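Local structure of putative epimerase (Burkholderia cenocepacia, 4LW8) at residues A[25-30]-A[64-69]; A[33-38]-A[43-48]; A[138-141]-A[147-150]; A[258-263]-A[306-311]. The protein probably catalyses an NAD(P)-dependent epimerase or dehydratase-type reaction in the biosynthesis of the lipopolysaccharide O-antigen. All blocks are in the same frame, centred on the assembly; numbering follows the deposited sequence. Where two conformers were deposited one is given.

Contacts 1 and 2 belong together: their centres are about 9 Å apart, both use helix 29-40 or the loop entering it, and they reach the neighbouring parallel strands 65-68 and 44-49. Contact 2 is buried at all four touching residues and adds a backbone hydrogen bond to its apolar packing, whereas contact 1 is partly buried and purely apolar. Contact 3 reaches the same mixed sheet from the opposite side of the chain's centre, about 28 Å away from contact 1 between centres, and puts a tyrosine hydroxyl into a polar network. Contact 4, centred about 20 Å from the chain's centre, joins two helices through aliphatic groups and a thioether, with no hydrogen bond.

Contact 1: residues A[25-30]-A[64-69]; sequences GLTGFT and CTLLPV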
loop_
_atom_site.group_PDB
_atom_site.type_symbol
_atom_site.label_atom_id
_atom_site.label_comp_id
_atom_site.label_asym_id
_atom_site.label_seq_id
_atom_site.Cartn_x
_atom_site.Cartn_y
_atom_site.Cartn_z
ATOM N N GLY A 25 -7.648 20.102 -0.027
ATOM C CA GLY A 25 -8.635 19.985 -1.098
ATOM C C GLY A 25 -9.931 20.678 -0.705
ATOM O O GLY A 25 -11.017 20.223 -1.056
ATOM N N LEU A 26 -9.806 21.779 0.039
ATOM C CA LEU A 26 -10.957 22.505 0.573
ATOM C C LEU A 26 -11.953 22.962 -0.501
ATOM O O LEU A 26 -13.165 22.969 -0.251
ATOM C CB LEU A 26 -10.485 23.739 1.365
ATOM C CG LEU A 26 -11.543 24.695 1.931
ATOM C CD1 LEU A 26 -12.587 23.951 2.760
ATOM C CD2 LEU A 26 -10.888 25.776 2.775
ATOM N N THR A 27 -11.468 23.343 -1.685
ATOM C CA THR A 27 -12.380 23.901 -2.693
ATOM C C THR A 27 -12.939 22.830 -3.644
ATOM O O THR A 27 -13.660 23.142 -4.574
ATOM C CB THR A 27 -11.716 25.028 -3.528
ATOM O OG1 THR A 27 -10.557 24.524 -4.202
ATOM C CG2 THR A 27 -11.307 26.192 -2.615
ATOM N N GLY A 28 -12.633 21.561 -3.399
ATOM C CA GLY A 28 -13.238 20.517 -4.213
ATOM C C GLY A 28 -14.687 20.293 -3.802
ATOM O O GLY A 28 -15.206 20.972 -2.905
ATOM N N PHE A 29 -15.334 19.336 -4.453
ATOM C CA PHE A 29 -16.728 19.001 -4.187
ATOM C C PHE A 29 -17.015 18.732 -2.706
ATOM O O PHE A 29 -17.846 19.398 -2.105
ATOM C CB PHE A 29 -17.119 17.778 -5.018
ATOM C CG PHE A 29 -18.411 17.134 -4.594
ATOM C CD1 PHE A 29 -19.609 17.828 -4.678
ATOM C CD2 PHE A 29 -18.431 15.815 -4.162
ATOM C CE1 PHE A 29 -20.792 17.233 -4.305
ATOM C CE2 PHE A 29 -19.605 15.219 -3.789
ATOM C CZ PHE A 29 -20.792 15.926 -3.860
ATOM N N THR A 30 -16.313 17.776 -2.116
ATOM C CA THR A 30 -16.542 17.404 -0.721
ATOM C C THR A 30 -16.145 18.531 0.229
ATOM O O THR A 30 -16.842 18.819 1.203
ATOM C CB THR A 30 -15.759 16.132 -0.365
ATOM O OG1 THR A 30 -16.161 15.075 -1.253
ATOM C CG2 THR A 30 -16.039 15.714 1.070
ATOM N N CYS A 64 -13.269 31.463 4.168
ATOM C CA CYS A 64 -12.190 30.491 4.309
ATOM C C CYS A 64 -10.843 31.115 3.986
ATOM O O CYS A 64 -10.744 31.958 3.099
ATOM C CB CYS A 64 -12.434 29.285 3.408
ATOM S SG CYS A 64 -13.917 28.370 3.851
ATOM N N THR A 65 -9.811 30.708 4.716
ATOM C CA THR A 65 -8.456 31.137 4.418
ATOM C C THR A 65 -7.829 30.068 3.509
ATOM O O THR A 65 -7.664 28.926 3.920
ATOM C CB THR A 65 -7.619 31.329 5.696
ATOM O OG1 THR A 65 -8.227 32.327 6.527
ATOM C CG2 THR A 65 -6.196 31.761 5.350
ATOM N N LEU A 66 -7.517 30.443 2.269
ATOM C CA LEU A 66 -7.051 29.500 1.252
ATOM C C LEU A 66 -5.560 29.626 1.015
ATOM O O LEU A 66 -5.089 30.670 0.578
ATOM C CB LEU A 66 -7.796 29.735 -0.068
ATOM C CG LEU A 66 -9.321 29.695 0.028
ATOM C CD1 LEU A 66 -9.945 29.936 -1.333
ATOM C CD2 LEU A 66 -9.758 28.364 0.568
ATOM N N LEU A 67 -4.817 28.557 1.275
ATOM C CA LEU A 67 -3.367 28.579 1.114
ATOM C C LEU A 67 -2.910 27.768 -0.123
ATOM O O LEU A 67 -3.175 26.574 -0.215
ATOM C CB LEU A 67 -2.697 28.039 2.386
ATOM C CG LEU A 67 -3.078 28.658 3.748
ATOM C CD1 LEU A 67 -2.284 27.993 4.882
ATOM C CD2 LEU A 67 -2.868 30.160 3.769
ATOM N N PRO A 68 -2.234 28.416 -1.086
ATOM C CA PRO A 68 -1.781 27.642 -2.248
ATOM C C PRO A 68 -0.640 26.702 -1.861
ATOM O O PRO A 68 0.478 27.148 -1.589
ATOM C CB PRO A 68 -1.309 28.717 -3.243
ATOM C CG PRO A 68 -1.814 30.023 -2.697
ATOM C CD PRO A 68 -1.909 29.843 -1.216
ATOM N N VAL A 69 -0.942 25.410 -1.825
ATOM C CA VAL A 69 0.015 24.383 -1.434
ATOM C C VAL A 69 -0.098 23.138 -2.323
ATOM O O VAL A 69 -1.171 22.564 -2.476
ATOM C CB VAL A 69 -0.179 23.937 0.053
ATOM C CG1 VAL A 69 0.892 22.971 0.425
ATOM C CG2 VAL A 69 -0.158 25.135 1.001
#
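Leu26 and Leu66 meet methyl to methyl, CD2 of Leu26 lying 3.6 Å from CD2 of Leu66, and the two side chains cross at about a right angle. The same Leu26 CD2 is also 3.9 Å from Cys64 CB and 4.1 Å from Cys64 SG, so a single branch touches two residues spaced by two along the chain. With chi1 at 176°, CG of Leu26 is turned away from its own backbone N, and this brings CD2 over to Cys64 and Leu66. Thr27 adds its methyl beside this pair: CG2 is 4.2 Å from both CD1 and CD2 of Leu66, centred on the leucine fork. The loop that supplies Leu26 and Thr27 begins the glycine-rich segment following the first strand of a Rossmann fold, where this family typically binds the NAD(P) pyrophosphate. A type I turn shapes it, Gly28 N bonding to Gly25 O at 3.1 Å, while Gly25 itself takes a positive phi of 63°. Further out, Gly25 N is hydrogen-bonded to Thr48 OG1, tying the turn to strand 44-49. That strand also bonds through Gly47 to the backbones of Thr65 and Leu67, and Pro56 touches both Thr27 and Leu66.

Contact 2: residues A[33-38]-A[43-48]; sequences YMAERL and YDVWGT
Leu38 and Tyr43 pack side chain against side chain where helix 29-40 gives way to strand 44-49, the second half of a Rossmann-type beta-alpha-beta unit. The two side chains cross obliquely: CD2 of Leu38 lies 3.7 Å from ring atom CD2 of Tyr43 and 3.9 Å from its CE2. The ring also turns an edge to the helix backbone, with Leu38 O near the ring plane and 3.4 Å from Tyr43 CD2. That carbonyl accepts a hydrogen bond from Tyr43 N, 3.0 Å long with a nearly straight N-H...O angle of 165°, so one oxygen meets both the amide and the ring of the same residue. Val45 comes in one step along the strand face. Its chi1 of 178° sets CG1 opposite the backbone N and swings CG2 toward the helix, where Val45 CG2 touches Leu38 CB at 3.7 Å; Val45 CG1 meets Ala35 CB more loosely, at 4.4 Å. Leu38 also packs on Val23 of strand 20-24, and Tyr43 on Ile238 of helix 227-240. Within the strand, Asp44 OD2, salt-bridged to Arg16 NE, also accepts from Trp46 NE1 at 3.0 Å, the indole arriving from above the carboxylate plane, 71° out of it.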
loop_
_atom_site.group_PDB
_atom_site.type_symbol
_atom_site.label_atom_id
_atom_site.label_comp_id
_atom_site.label_asym_id
_atom_site.label_seq_id
_atom_site.Cartn_x
_atom_site.Cartn_y
_atom_site.Cartn_z
ATOM N N TYR A 33 -18.746 21.325 1.173
ATOM C CA TYR A 33 -19.663 20.910 2.224
ATOM C C TYR A 33 -18.967 20.727 3.591
ATOM O O TYR A 33 -19.559 21.016 4.624
ATOM C CB TYR A 33 -20.370 19.632 1.787
ATOM C CG TYR A 33 -21.248 19.894 0.584
ATOM C CD1 TYR A 33 -22.517 20.438 0.729
ATOM C CD2 TYR A 33 -20.785 19.644 -0.702
ATOM C CE1 TYR A 33 -23.310 20.699 -0.369
ATOM C CE2 TYR A 33 -21.581 19.889 -1.810
ATOM C CZ TYR A 33 -22.838 20.427 -1.631
ATOM O OH TYR A 33 -23.632 20.697 -2.716
ATOM N N MET A 34 -17.721 20.252 3.597
ATOM C CA MET A 34 -16.980 20.091 4.849
ATOM C C MET A 34 -16.786 21.454 5.507
ATOM O O MET A 34 -16.856 21.601 6.736
ATOM C CB MET A 34 -15.615 19.433 4.607
ATOM C CG MET A 34 -14.957 18.910 5.883
ATOM S SD MET A 34 -15.866 17.522 6.584
ATOM C CE MET A 34 -16.274 18.159 8.217
ATOM N N ALA A 35 -16.557 22.457 4.670
ATOM C CA ALA A 35 -16.374 23.822 5.145
ATOM C C ALA A 35 -17.616 24.313 5.903
ATOM O O ALA A 35 -17.511 24.810 7.025
ATOM C CB ALA A 35 -16.050 24.737 3.979
ATOM N N GLU A 36 -18.792 24.150 5.303
ATOM C CA GLU A 36 -20.031 24.567 5.953
ATOM C C GLU A 36 -20.239 23.841 7.297
ATOM O O GLU A 36 -20.614 24.462 8.291
ATOM C CB GLU A 36 -21.224 24.330 5.025
ATOM C CG GLU A 36 -22.545 24.912 5.534
ATOM C CD GLU A 36 -23.210 24.050 6.601
ATOM O OE1 GLU A 36 -22.979 22.812 6.600
ATOM O OE2 GLU A 36 -23.952 24.616 7.441
ATOM N N ARG A 37 -20.013 22.532 7.322
ATOM C CA ARG A 37 -20.131 21.762 8.567
ATOM C C ARG A 37 -19.208 22.315 9.662
ATOM O O ARG A 37 -19.644 22.567 10.780
ATOM C CB ARG A 37 -19.815 20.287 8.322
ATOM C CG ARG A 37 -21.042 19.416 8.067
ATOM C CD ARG A 37 -21.692 19.652 6.688
ATOM N NE ARG A 37 -22.846 18.764 6.521
ATOM C CZ ARG A 37 -24.067 19.044 6.972
ATOM N NH1 ARG A 37 -24.299 20.201 7.586
ATOM N NH2 ARG A 37 -25.056 18.180 6.803
ATOM N N LEU A 38 -17.935 22.506 9.331
ATOM C CA LEU A 38 -16.959 23.017 10.286
ATOM C C LEU A 38 -17.264 24.443 10.746
ATOM O O LEU A 38 -17.143 24.752 11.926
ATOM C CB LEU A 38 -15.554 22.969 9.689
ATOM C CG LEU A 38 -14.969 21.554 9.563
ATOM C CD1 LEU A 38 -13.764 21.580 8.662
ATOM C CD2 LEU A 38 -14.591 21.001 10.936
ATOM N N TYR A 43 -15.672 26.552 13.781
ATOM C CA TYR A 43 -14.264 26.654 13.388
ATOM C C TYR A 43 -13.976 27.807 12.425
ATOM O O TYR A 43 -14.823 28.189 11.619
ATOM C CB TYR A 43 -13.780 25.361 12.717
ATOM C CG TYR A 43 -13.641 24.154 13.625
ATOM C CD1 TYR A 43 -12.435 23.871 14.266
ATOM C CD2 TYR A 43 -14.712 23.285 13.829
ATOM C CE1 TYR A 43 -12.305 22.759 15.103
ATOM C CE2 TYR A 43 -14.593 22.171 14.652
ATOM C CZ TYR A 43 -13.390 21.915 15.292
ATOM O OH TYR A 43 -13.279 20.815 16.114
ATOM N N ASP A 44 -12.767 28.348 12.512
ATOM C CA ASP A 44 -12.204 29.175 11.451
ATOM C C ASP A 44 -11.577 28.219 10.448
ATOM O O ASP A 44 -10.592 27.551 10.757
ATOM C CB ASP A 44 -11.168 30.169 12.008
ATOM C CG ASP A 44 -10.556 31.065 10.932
ATOM O OD1 ASP A 44 -11.141 31.208 9.832
ATOM O OD2 ASP A 44 -9.476 31.642 11.198
ATOM N N VAL A 45 -12.155 28.130 9.257
ATOM C CA VAL A 45 -11.731 27.114 8.298
ATOM C C VAL A 45 -10.621 27.621 7.386
ATOM O O VAL A 45 -10.799 28.617 6.677
ATOM C CB VAL A 45 -12.923 26.621 7.444
ATOM C CG1 VAL A 45 -12.468 25.604 6.403
ATOM C CG2 VAL A 45 -13.980 26.016 8.335
ATOM N N TRP A 46 -9.468 26.950 7.454
ATOM C CA TRP A 46 -8.342 27.154 6.530
ATOM C C TRP A 46 -8.239 25.934 5.625
ATOM O O TRP A 46 -8.751 24.878 5.963
ATOM C CB TRP A 46 -7.008 27.324 7.258
ATOM C CG TRP A 46 -6.889 28.489 8.182
ATOM C CD1 TRP A 46 -7.823 28.938 9.076
ATOM C CD2 TRP A 46 -5.756 29.346 8.323
ATOM N NE1 TRP A 46 -7.347 30.032 9.748
ATOM C CE2 TRP A 46 -6.075 30.300 9.313
ATOM C CE3 TRP A 46 -4.506 29.410 7.699
ATOM C CZ2 TRP A 46 -5.186 31.310 9.698
ATOM C CZ3 TRP A 46 -3.626 30.410 8.084
ATOM C CH2 TRP A 46 -3.971 31.343 9.079
ATOM N N GLY A 47 -7.565 26.056 4.490
ATOM C CA GLY A 47 -7.403 24.896 3.636
ATOM C C GLY A 47 -6.444 25.120 2.491
ATOM O O GLY A 47 -6.003 26.244 2.270
ATOM N N THR A 48 -6.124 24.056 1.754
ATOM C CA THR A 48 -5.187 24.183 0.646
ATOM C C THR A 48 -5.916 24.246 -0.690
ATOM O O THR A 48 -7.011 23.706 -0.818
ATOM C CB THR A 48 -4.181 23.016 0.615
ATOM O OG1 THR A 48 -4.878 21.778 0.385
ATOM C CG2 THR A 48 -3.422 22.938 1.942
#

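Contact 3: residues A[138-141]-A[147-150]; sequences NIYG and VLDE
Tyr140 meets Leu148 at its very first side-chain atom: CB of Tyr140 is 3.6 Å from CD1 of Leu148. The two side chains run past each other in opposite directions, so this one methyl accompanies the root of the tyrosine, with Leu148 CD1 3.7 Å from Tyr140 CG and 4.0 Å from Tyr140 CD2. A chi1 of -61° places CG beside the backbone N, and the ring then heads away from the 3-10 segment 138-140 toward residues 149 and 150. One face of the Tyr140 ring carries Ile139 CD1, 3.7 Å above the plane and over its centre. Farther along, Tyr140 CE1 passes 3.8 Å from the carbonyl oxygen of Asp149. The hydroxyl ends 3.5 Å from Glu150 CA; its 3.6 Å separation from Asp149 O is not a hydrogen bond. Instead, Tyr140 OH bonds to Asn248 OD1 and Arg184 NH1; since a guanidinium can only donate, OH accepts from Arg184, whose charge could polarise the phenol. Glu150 OE2 bonds to the backbone N of the same Asn248, so both segments converge on one residue. The Glu150 side chain is also about 6 Å from a bound HEPES molecule, probably from the crystallisation liquor. Segment 138-141 follows strand 130-134 of the Rossmann-type sheet, and its sequence after Ser136 is consistent with the active-site serine/threonine loop of extended short-chain dehydrogenases/reductases. Ile139 packs on helix 159-172, Tyr140 on Phe186 of strand 180-189, and the Leu148 backbone hydrogen-bonds to that of Ser290 in parallel strand 288-291.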
loop_
_atom_site.group_PDB
_atom_site.type_symbol
_atom_site.label_atom_id
_atom_site.label_comp_id
_atom_site.label_asym_id
_atom_site.label_seq_id
_atom_site.Cartn_x
_atom_site.Cartn_y
_atom_site.Cartn_z
ATOM N N ASN A 138 -13.501 1.832 -1.626
ATOM C CA ASN A 138 -12.989 1.101 -2.782
ATOM C C ASN A 138 -11.864 0.147 -2.379
ATOM O O ASN A 138 -11.497 -0.743 -3.137
ATOM C CB ASN A 138 -12.500 2.066 -3.873
ATOM C CG ASN A 138 -13.644 2.782 -4.588
ATOM O OD1 ASN A 138 -14.814 2.610 -4.242
ATOM N ND2 ASN A 138 -13.305 3.594 -5.590
ATOM N N ILE A 139 -11.314 0.343 -1.180
ATOM C CA ILE A 139 -10.280 -0.576 -0.704
ATOM C C ILE A 139 -10.830 -2.004 -0.513
ATOM O O ILE A 139 -10.057 -2.972 -0.522
ATOM C CB ILE A 139 -9.625 -0.071 0.614
ATOM C CG1 ILE A 139 -10.617 -0.049 1.790
ATOM C CG2 ILE A 139 -8.981 1.309 0.402
ATOM C CD1 ILE A 139 -10.646 -1.328 2.649
ATOM N N TYR A 140 -12.149 -2.142 -0.333
ATOM C CA TYR A 140 -12.767 -3.480 -0.215
ATOM C C TYR A 140 -12.861 -4.166 -1.581
ATOM O O TYR A 140 -12.989 -5.390 -1.658
ATOM C CB TYR A 140 -14.172 -3.410 0.410
ATOM C CG TYR A 140 -14.208 -2.842 1.823
ATOM C CD1 TYR A 140 -13.654 -3.534 2.897
ATOM C CD2 TYR A 140 -14.799 -1.604 2.077
ATOM C CE1 TYR A 140 -13.686 -2.998 4.202
ATOM C CE2 TYR A 140 -14.828 -1.060 3.360
ATOM C CZ TYR A 140 -14.278 -1.763 4.420
ATOM O OH TYR A 140 -14.311 -1.215 5.689
ATOM N N GLY A 141 -12.828 -3.386 -2.660
ATOM C CA GLY A 141 -12.896 -3.973 -3.993
ATOM C C GLY A 141 -14.228 -4.649 -4.259
ATOM O O GLY A 141 -15.259 -4.207 -3.753
ATOM N N VAL A 147 -22.937 -7.208 2.805
ATOM C CA VAL A 147 -22.859 -6.043 3.690
ATOM C C VAL A 147 -21.488 -6.003 4.348
ATOM O O VAL A 147 -21.142 -6.909 5.101
ATOM C CB VAL A 147 -23.938 -6.078 4.797
ATOM C CG1 VAL A 147 -23.794 -4.875 5.733
ATOM C CG2 VAL A 147 -25.336 -6.134 4.196
ATOM N N LEU A 148 -20.706 -4.963 4.069
ATOM C CA LEU A 148 -19.327 -4.907 4.548
ATOM C C LEU A 148 -19.153 -4.088 5.837
ATOM O O LEU A 148 -19.584 -2.930 5.905
ATOM C CB LEU A 148 -18.421 -4.326 3.461
ATOM C CG LEU A 148 -18.638 -4.862 2.044
ATOM C CD1 LEU A 148 -17.541 -4.382 1.103
ATOM C CD2 LEU A 148 -18.729 -6.363 2.037
ATOM N N ASP A 149 -18.513 -4.678 6.848
ATOM C CA ASP A 149 -18.074 -3.897 8.003
ATOM C C ASP A 149 -16.557 -3.741 7.930
ATOM O O ASP A 149 -15.939 -4.196 6.965
ATOM C CB ASP A 149 -18.540 -4.527 9.335
ATOM C CG ASP A 149 -17.930 -5.888 9.614
ATOM O OD1 ASP A 149 -16.773 -6.156 9.224
ATOM O OD2 ASP A 149 -18.628 -6.699 10.256
ATOM N N GLU A 150 -15.955 -3.105 8.933
ATOM C CA GLU A 150 -14.536 -2.743 8.860
ATOM C C GLU A 150 -13.564 -3.924 9.000
ATOM O O GLU A 150 -12.358 -3.758 8.797
ATOM C CB GLU A 150 -14.206 -1.687 9.922
ATOM C CG GLU A 150 -14.824 -0.324 9.657
ATOM C CD GLU A 150 -16.260 -0.211 10.118
ATOM O OE1 GLU A 150 -16.800 -1.198 10.659
ATOM O OE2 GLU A 150 -16.861 0.872 9.923
#

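Contact 4: residues A[258-263]-A[306-311]; sequences KEVLAM and TPLDET
Met263 and Asp309 join helix 257-268 to the first turn of helix 308-321, the last helix modelled, in the C-terminal part of the chain, which in epimerases of this family commonly contributes to the substrate-binding region. Their CA atoms are 6.1 Å apart. Met263 reaches over with an extended chain, chi2 175° and chi3 -175°, and its thioether does the touching: Met263 SD is 3.9 Å from Asp309 CB and 4.0 Å from Asp309 N. The two side chains cross at about a right angle, with Met263 CG following at 4.2 Å from Asp309 CB. It is thus the methylene of the aspartate, and not its carboxylate, that faces the sulfur; a chi1 of 76° sets Asp309 CG between its own backbone N and carbonyl carbon, and the acid end leads away from the opposing helix. Beside this pair, Met263 SD lies a looser 4.4 Å from Leu308 CB. The other helix-to-helix touch is aliphatic, Val260 CG2 against Leu308 CD2 at 4.2 Å. Tyr255 of strand 254-256 packs against Val260, Met263 and Leu308 alike, and Leu312, further along the C-terminal helix, meets Val260 and Met263. Pro307 occupies the N-cap position, and its O receives Thr311 N at 3.1 Å to close the first turn. With about 154 Å² buried and no hydrogen bond across, cohesion rests on dispersion, between the polarisable sulfur and aliphatic carbons and between the Val260 and Leu308 methyls, while the Asp309 carboxylate, near a helix N-terminus, would be favoured electrostatically by the helix dipole.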
loop_
_atom_site.group_PDB
_atom_site.type_symbol
_atom_site.label_atom_id
_atom_site.label_comp_id
_atom_site.label_asym_id
_atom_site.label_seq_id
_atom_site.Cartn_x
_atom_site.Cartn_y
_atom_site.Cartn_z
ATOM N N LYS A 258 -31.629 0.611 -11.819
ATOM C CA LYS A 258 -33.044 0.595 -12.171
ATOM C C LYS A 258 -33.875 1.398 -11.165
ATOM O O LYS A 258 -34.778 2.136 -11.554
ATOM C CB LYS A 258 -33.560 -0.850 -12.246
ATOM C CG LYS A 258 -34.975 -0.993 -12.793
ATOM C CD LYS A 258 -35.488 -2.431 -12.688
ATOM C CE LYS A 258 -36.929 -2.547 -13.192
ATOM N NZ LYS A 258 -37.524 -3.897 -12.946
ATOM N N GLU A 259 -33.569 1.248 -9.879
ATOM C CA GLU A 259 -34.253 2.017 -8.839
ATOM C C GLU A 259 -33.943 3.506 -8.964
ATOM O O GLU A 259 -34.826 4.349 -8.785
ATOM C CB GLU A 259 -33.849 1.540 -7.438
ATOM C CG GLU A 259 -34.247 0.101 -7.070
ATOM C CD GLU A 259 -33.633 -0.332 -5.738
ATOM O OE1 GLU A 259 -34.171 0.050 -4.673
ATOM O OE2 GLU A 259 -32.601 -1.037 -5.752
ATOM N N VAL A 260 -32.691 3.825 -9.282
ATOM C CA VAL A 260 -32.275 5.214 -9.410
ATOM C C VAL A 260 -32.959 5.841 -10.622
ATOM O O VAL A 260 -33.516 6.943 -10.533
ATOM C CB VAL A 260 -30.740 5.341 -9.530
ATOM C CG1 VAL A 260 -30.344 6.793 -9.770
ATOM C CG2 VAL A 260 -30.072 4.831 -8.259
ATOM N N LEU A 261 -32.943 5.123 -11.745
ATOM C CA LEU A 261 -33.644 5.575 -12.941
ATOM C C LEU A 261 -35.123 5.817 -12.645
ATOM O O LEU A 261 -35.684 6.821 -13.069
ATOM C CB LEU A 261 -33.496 4.556 -14.084
ATOM C CG LEU A 261 -32.095 4.467 -14.699
ATOM C CD1 LEU A 261 -31.942 3.215 -15.580
ATOM C CD2 LEU A 261 -31.805 5.745 -15.479
ATOM N N ALA A 262 -35.749 4.907 -11.905
ATOM C CA ALA A 262 -37.170 5.049 -11.601
ATOM C C ALA A 262 -37.442 6.314 -10.778
ATOM O O ALA A 262 -38.450 6.991 -10.993
ATOM C CB ALA A 262 -37.681 3.820 -10.879
ATOM N N MET A 263 -36.535 6.636 -9.854
ATOM C CA MET A 263 -36.648 7.850 -9.037
ATOM C C MET A 263 -36.571 9.113 -9.883
ATOM O O MET A 263 -37.306 10.082 -9.660
ATOM C CB MET A 263 -35.552 7.897 -7.970
ATOM C CG MET A 263 -35.750 6.952 -6.796
ATOM S SD MET A 263 -34.335 6.984 -5.658
ATOM C CE MET A 263 -34.820 5.683 -4.540
ATOM N N THR A 306 -30.457 11.194 4.742
ATOM C CA THR A 306 -31.260 11.859 3.729
ATOM C C THR A 306 -31.625 10.816 2.678
ATOM O O THR A 306 -30.745 10.122 2.166
ATOM C CB THR A 306 -30.467 13.010 3.071
ATOM O OG1 THR A 306 -29.948 13.872 4.090
ATOM C CG2 THR A 306 -31.324 13.806 2.088
ATOM N N PRO A 307 -32.924 10.705 2.350
ATOM C CA PRO A 307 -33.381 9.765 1.319
ATOM C C PRO A 307 -32.735 10.085 -0.019
ATOM O O PRO A 307 -32.636 11.259 -0.356
ATOM C CB PRO A 307 -34.901 9.995 1.270
ATOM C CG PRO A 307 -35.245 10.600 2.583
ATOM C CD PRO A 307 -34.044 11.429 2.977
ATOM N N LEU A 308 -32.319 9.072 -0.773
ATOM C CA LEU A 308 -31.651 9.329 -2.041
ATOM C C LEU A 308 -32.545 10.122 -3.006
ATOM O O LEU A 308 -32.052 10.963 -3.755
ATOM C CB LEU A 308 -31.197 8.013 -2.697
ATOM C CG LEU A 308 -30.314 8.105 -3.956
ATOM C CD1 LEU A 308 -29.028 8.865 -3.692
ATOM C CD2 LEU A 308 -29.983 6.724 -4.482
ATOM N N ASP A 309 -33.849 9.885 -2.989
ATOM C CA ASP A 309 -34.704 10.601 -3.940
ATOM C C ASP A 309 -34.717 12.111 -3.617
ATOM O O ASP A 309 -34.837 12.945 -4.518
ATOM C CB ASP A 309 -36.123 10.020 -3.967
ATOM C CG ASP A 309 -36.942 10.428 -2.771
ATOM O OD1 ASP A 309 -37.752 11.374 -2.901
ATOM O OD2 ASP A 309 -36.786 9.797 -1.706
ATOM N N GLU A 310 -34.594 12.460 -2.339
ATOM C CA GLU A 310 -34.419 13.865 -1.959
ATOM C C GLU A 310 -33.076 14.407 -2.499
ATOM O O GLU A 310 -33.010 15.483 -3.083
ATOM C CB GLU A 310 -34.464 14.022 -0.442
ATOM C CG GLU A 310 -34.329 15.457 0.035
ATOM C CD GLU A 310 -34.470 15.593 1.547
ATOM O OE1 GLU A 310 -35.234 14.809 2.157
ATOM O OE2 GLU A 310 -33.817 16.495 2.123
ATOM N N THR A 311 -32.010 13.640 -2.310
ATOM C CA THR A 311 -30.704 13.989 -2.859
ATOM C C THR A 311 -30.777 14.227 -4.367
ATOM O O THR A 311 -30.247 15.212 -4.883
ATOM C CB THR A 311 -29.672 12.876 -2.594
ATOM O OG1 THR A 311 -29.582 12.621 -1.187
ATOM C CG2 THR A 311 -28.293 13.257 -3.159
#